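Local coordinates for major capsid protein (Paramecium bursaria Chlorella virus 1, PDB 5TIP) that self-assembles as trimers into the large icosahedral capsid of the virus, forming its outer protein shell, at residues G272-A276 and P347-Y351; V311-A315 and T327-F333. One frame throughout, in Å; residues are numbered along the deposited sequence.

In the fold
Both contacts belong to the second, C-terminal half of the subunit, and their centres lie about 13 Å apart. The chain between the two segments of contact 1 contains both segments of contact 2, and helix 330-341 leads from contact 2 towards strand 350-354. Y351 joins the two: its ring atom CE1 reaches G330 O at 3.2 Å, and its CB packs on F333 CB at 3.8 Å. Neither contact is part of a glycan pocket; the side chain of T275 is about 13 Å from a bound glucose. Contact 2 faces a second subunit of the trimer, through R328, K329, S331 and Y332.

Contact 1: G272-A276 and P347-Y351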
loop_
_atom_site.group_PDB
_atom_site.type_symbol
_atom_site.label_atom_id
_atom_site.label_comp_id
_atom_site.label_asym_id
_atom_site.label_seq_id
_atom_site.Cartn_x
_atom_site.Cartn_y
_atom_site.Cartn_z
ATOM N N GLY A 272 -1.922 7.994 -23.929
ATOM C CA GLY A 272 -1.092 7.515 -22.845
ATOM C C GLY A 272 0.272 7.003 -23.243
ATOM O O GLY A 272 0.981 6.461 -22.390
ATOM N N GLN A 273 0.668 7.149 -24.506
ATOM C CA GLN A 273 1.991 6.710 -24.940
ATOM C C GLN A 273 3.003 7.774 -24.545
ATOM O O GLN A 273 3.109 8.821 -25.189
ATOM C CB GLN A 273 2.026 6.450 -26.442
ATOM C CG GLN A 273 3.356 5.868 -26.903
ATOM C CD GLN A 273 3.557 5.946 -28.402
ATOM O OE1 GLN A 273 2.604 6.101 -29.163
ATOM N NE2 GLN A 273 4.808 5.833 -28.834
ATOM N N TYR A 274 3.758 7.505 -23.482
ATOM C CA TYR A 274 4.769 8.425 -22.986
ATOM C C TYR A 274 6.185 7.957 -23.282
ATOM O O TYR A 274 7.141 8.661 -22.940
ATOM C CB TYR A 274 4.601 8.630 -21.476
ATOM C CG TYR A 274 3.267 9.220 -21.078
ATOM C CD1 TYR A 274 2.653 10.193 -21.856
ATOM C CD2 TYR A 274 2.621 8.806 -19.921
ATOM C CE1 TYR A 274 1.436 10.735 -21.492
ATOM C CE2 TYR A 274 1.406 9.342 -19.549
ATOM C CZ TYR A 274 0.818 10.306 -20.338
ATOM O OH TYR A 274 -0.394 10.844 -19.970
ATOM N N THR A 275 6.346 6.793 -23.903
ATOM C CA THR A 275 7.654 6.239 -24.208
ATOM C C THR A 275 7.682 5.791 -25.662
ATOM O O THR A 275 6.656 5.750 -26.346
ATOM C CB THR A 275 7.998 5.069 -23.279
ATOM O OG1 THR A 275 6.920 4.123 -23.287
ATOM C CG2 THR A 275 8.224 5.565 -21.859
ATOM N N ALA A 276 8.877 5.449 -26.130
ATOM C CA ALA A 276 9.057 5.019 -27.506
ATOM C C ALA A 276 8.648 3.562 -27.682
ATOM O O ALA A 276 8.767 2.742 -26.767
ATOM C CB ALA A 276 10.509 5.207 -27.938
ATOM N N PRO A 347 5.573 5.004 -13.954
ATOM C CA PRO A 347 6.083 4.478 -15.224
ATOM C C PRO A 347 6.982 5.489 -15.918
ATOM O O PRO A 347 6.879 6.699 -15.703
ATOM C CB PRO A 347 4.810 4.209 -16.035
ATOM C CG PRO A 347 3.781 5.106 -15.427
ATOM C CD PRO A 347 4.108 5.156 -13.966
ATOM N N ALA A 348 7.883 4.971 -16.748
ATOM C CA ALA A 348 8.807 5.826 -17.476
ATOM C C ALA A 348 8.044 6.793 -18.373
ATOM O O ALA A 348 6.967 6.482 -18.887
ATOM C CB ALA A 348 9.774 4.982 -18.307
ATOM N N GLY A 349 8.616 7.981 -18.557
ATOM C CA GLY A 349 8.006 9.004 -19.371
ATOM C C GLY A 349 7.169 10.010 -18.615
ATOM O O GLY A 349 6.720 10.993 -19.217
ATOM N N VAL A 350 6.944 9.800 -17.321
ATOM C CA VAL A 350 6.227 10.742 -16.470
ATOM C C VAL A 350 7.210 11.277 -15.440
ATOM O O VAL A 350 7.901 10.500 -14.772
ATOM C CB VAL A 350 5.014 10.085 -15.789
ATOM C CG1 VAL A 350 4.257 11.107 -14.960
ATOM C CG2 VAL A 350 4.101 9.455 -16.825
ATOM N N TYR A 351 7.272 12.600 -15.313
ATOM C CA TYR A 351 8.282 13.249 -14.493
ATOM C C TYR A 351 7.621 14.183 -13.491
ATOM O O TYR A 351 6.527 14.701 -13.725
ATOM C CB TYR A 351 9.281 14.020 -15.358
ATOM C CG TYR A 351 9.866 13.193 -16.480
ATOM C CD1 TYR A 351 10.998 12.416 -16.277
ATOM C CD2 TYR A 351 9.280 13.181 -17.739
ATOM C CE1 TYR A 351 11.532 11.656 -17.298
ATOM C CE2 TYR A 351 9.807 12.422 -18.764
ATOM C CZ TYR A 351 10.933 11.662 -18.537
ATOM O OH TYR A 351 11.464 10.906 -19.555
HETATM O O HOH W 1 7.662 11.242 -21.703
HETATM O O HOH W 2 10.015 10.018 -22.421
#
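Y274 and G349 bring the two backbones together, their CA atoms 4.9 Å apart, where the long loop after strand 257-266 meets a type II beta turn running from P347 to V350. This turn leads into strand 350-354 of a jelly-roll domain, the fold of this capsid family. G349 takes the third place of the turn with positive phi (95°), and its CA packs 3.7 Å from Y274 O. A weak bond from V350 N to P347 O closes the turn, while a water lies within hydrogen-bonding distance of both Y274 O (2.9 Å) and G349 O (2.7 Å), bridging the backbones.

Among the side chains, Y274 lies obliquely across V350, its CD2 3.5 Å from the CG2 methyl. That methyl stands beside the backbone N of V350 because CG1 takes the position anti to it (chi1 -178°). G272 O sits over one face of the same ring, offset toward its rim, and the phenol oxygen is bonded to D110 OD1 of helix 109-119, whose R113 and T114 also touch the Y274 side chain. The T275 methyl lies over the central A348-G349 part of the turn. Within the loop, Q273 NE2 donates to T275 O in the plane of both groups at 3.1 Å. The closest approach of T275 to the turn is CG2 to A348 O, at 3.4 Å.

Contact 2: V311-A315 and T327-F333; sequences VLDSA and TRKGSYF
A315 and R328 exchange two backbone hydrogen bonds. A315 N donates to R328 O at 2.9 Å, with a C=O...N angle of 169°, and R328 N returns a bond to A315 O at 3.1 Å. A third bond, G330 N to D313 O at 2.9 Å, is oriented differently: the donor stands 59° out of the carbonyl plane, away from the lone pairs. That oxygen also receives a CA-H...O contact from K329, just as R328 O does from S314.

These bonds tie together the base of the beta hairpin made by strands 312-319 and 322-329, where the second strand passes into helix 330-341. S314 and K329 form the neighbouring non-hydrogen-bonded pair, and D313 and S314 are both paired with T381 on the adjoining strand, a classic beta bulge.

D313 and K329 run side by side. The lysine chain bends at chi2 (-65°), which brings its CD within 3.2 Å of D313 O and carries NZ on to a long, weak salt bridge with D313 OD1 at 3.5 Å. The other carboxylate oxygen, OD2, accepts from Q245. R328 finds its charge partner in E72 of the second subunit, whose W204 adds a cation-pi contact, while Y332 lies against one guanidinium face. On the side of the sheet that carries the A315 methyl, the edge of the F333 ring meets A315 O, with CE2 3.7 Å from A315 CB.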
loop_
_atom_site.group_PDB
_atom_site.type_symbol
_atom_site.label_atom_id
_atom_site.label_comp_id
_atom_site.label_asym_id
_atom_site.label_seq_id
_atom_site.Cartn_x
_atom_site.Cartn_y
_atom_site.Cartn_z
ATOM N N VAL A 311 12.539 9.607 -23.254
ATOM C CA VAL A 311 13.226 10.465 -24.214
ATOM C C VAL A 311 14.075 11.525 -23.517
ATOM O O VAL A 311 15.083 11.985 -24.065
ATOM C CB VAL A 311 12.213 11.107 -25.181
ATOM C CG1 VAL A 311 11.324 12.114 -24.463
ATOM C CG2 VAL A 311 12.921 11.734 -26.375
ATOM N N LEU A 312 13.684 11.919 -22.307
ATOM C CA LEU A 312 14.355 13.015 -21.617
ATOM C C LEU A 312 15.678 12.539 -21.028
ATOM O O LEU A 312 15.714 11.563 -20.271
ATOM C CB LEU A 312 13.457 13.589 -20.523
ATOM C CG LEU A 312 14.015 14.818 -19.799
ATOM C CD1 LEU A 312 14.280 15.962 -20.772
ATOM C CD2 LEU A 312 13.089 15.269 -18.677
ATOM N N ASP A 313 16.764 13.224 -21.384
ATOM C CA ASP A 313 18.081 12.897 -20.846
ATOM C C ASP A 313 18.367 13.629 -19.540
ATOM O O ASP A 313 18.762 13.004 -18.552
ATOM C CB ASP A 313 19.176 13.220 -21.866
ATOM C CG ASP A 313 20.566 12.967 -21.320
ATOM O OD1 ASP A 313 20.796 11.870 -20.770
ATOM O OD2 ASP A 313 21.428 13.864 -21.434
ATOM N N SER A 314 18.186 14.947 -19.522
ATOM C CA SER A 314 18.427 15.731 -18.321
ATOM C C SER A 314 17.489 16.928 -18.315
ATOM O O SER A 314 16.908 17.289 -19.340
ATOM C CB SER A 314 19.889 16.187 -18.231
ATOM O OG SER A 314 20.229 17.039 -19.312
ATOM N N ALA A 315 17.345 17.543 -17.142
ATOM C CA ALA A 315 16.450 18.683 -17.016
ATOM C C ALA A 315 16.825 19.509 -15.796
ATOM O O ALA A 315 17.396 18.996 -14.831
ATOM C CB ALA A 315 14.986 18.236 -16.918
ATOM N N THR A 327 21.337 20.501 -12.733
ATOM C CA THR A 327 20.756 19.599 -13.718
ATOM C C THR A 327 20.810 18.156 -13.233
ATOM O O THR A 327 21.853 17.679 -12.774
ATOM C CB THR A 327 21.499 19.728 -15.047
ATOM O OG1 THR A 327 21.463 21.090 -15.489
ATOM C CG2 THR A 327 20.860 18.846 -16.101
ATOM N N ARG A 328 19.680 17.462 -13.340
ATOM C CA ARG A 328 19.584 16.050 -13.012
ATOM C C ARG A 328 19.073 15.283 -14.223
ATOM O O ARG A 328 18.439 15.846 -15.119
ATOM C CB ARG A 328 18.655 15.807 -11.813
ATOM C CG ARG A 328 19.001 16.609 -10.569
ATOM C CD ARG A 328 20.353 16.208 -10.006
ATOM N NE ARG A 328 20.339 14.882 -9.394
ATOM C CZ ARG A 328 20.021 14.648 -8.125
ATOM N NH1 ARG A 328 19.682 15.651 -7.327
ATOM N NH2 ARG A 328 20.039 13.409 -7.652
ATOM N N LYS A 329 19.349 13.981 -14.235
ATOM C CA LYS A 329 18.908 13.137 -15.332
ATOM C C LYS A 329 17.390 12.974 -15.307
ATOM O O LYS A 329 16.721 13.252 -14.307
ATOM C CB LYS A 329 19.583 11.767 -15.257
ATOM C CG LYS A 329 21.087 11.804 -15.475
ATOM C CD LYS A 329 21.442 12.259 -16.879
ATOM C CE LYS A 329 22.941 12.161 -17.118
ATOM N NZ LYS A 329 23.318 12.571 -18.499
ATOM N N GLY A 330 16.845 12.515 -16.436
ATOM C CA GLY A 330 15.415 12.280 -16.512
ATOM C C GLY A 330 14.942 11.196 -15.565
ATOM O O GLY A 330 13.820 11.257 -15.057
ATOM N N SER A 331 15.788 10.195 -15.309
ATOM C CA SER A 331 15.432 9.132 -14.378
ATOM C C SER A 331 15.325 9.633 -12.944
ATOM O O SER A 331 14.656 8.993 -12.126
ATOM C CB SER A 331 16.452 7.998 -14.465
ATOM O OG SER A 331 17.773 8.494 -14.337
ATOM N N TYR A 332 15.969 10.756 -12.621
ATOM C CA TYR A 332 15.834 11.331 -11.287
ATOM C C TYR A 332 14.411 11.814 -11.041
ATOM O O TYR A 332 13.840 11.571 -9.972
ATOM C CB TYR A 332 16.830 12.476 -11.103
ATOM C CG TYR A 332 16.524 13.375 -9.925
ATOM C CD1 TYR A 332 16.901 13.019 -8.637
ATOM C CD2 TYR A 332 15.860 14.584 -10.100
ATOM C CE1 TYR A 332 16.624 13.838 -7.558
ATOM C CE2 TYR A 332 15.580 15.408 -9.026
ATOM C CZ TYR A 332 15.964 15.029 -7.760
ATOM O OH TYR A 332 15.686 15.847 -6.691
ATOM N N PHE A 333 13.825 12.507 -12.019
ATOM C CA PHE A 333 12.470 13.019 -11.864
ATOM C C PHE A 333 11.422 11.920 -11.981
ATOM O O PHE A 333 10.273 12.131 -11.580
ATOM C CB PHE A 333 12.197 14.100 -12.910
ATOM C CG PHE A 333 13.199 15.220 -12.901
ATOM C CD1 PHE A 333 13.061 16.286 -12.030
ATOM C CD2 PHE A 333 14.273 15.209 -13.774
ATOM C CE1 PHE A 333 13.982 17.318 -12.026
ATOM C CE2 PHE A 333 15.195 16.237 -13.774
ATOM C CZ PHE A 333 15.050 17.292 -12.900
#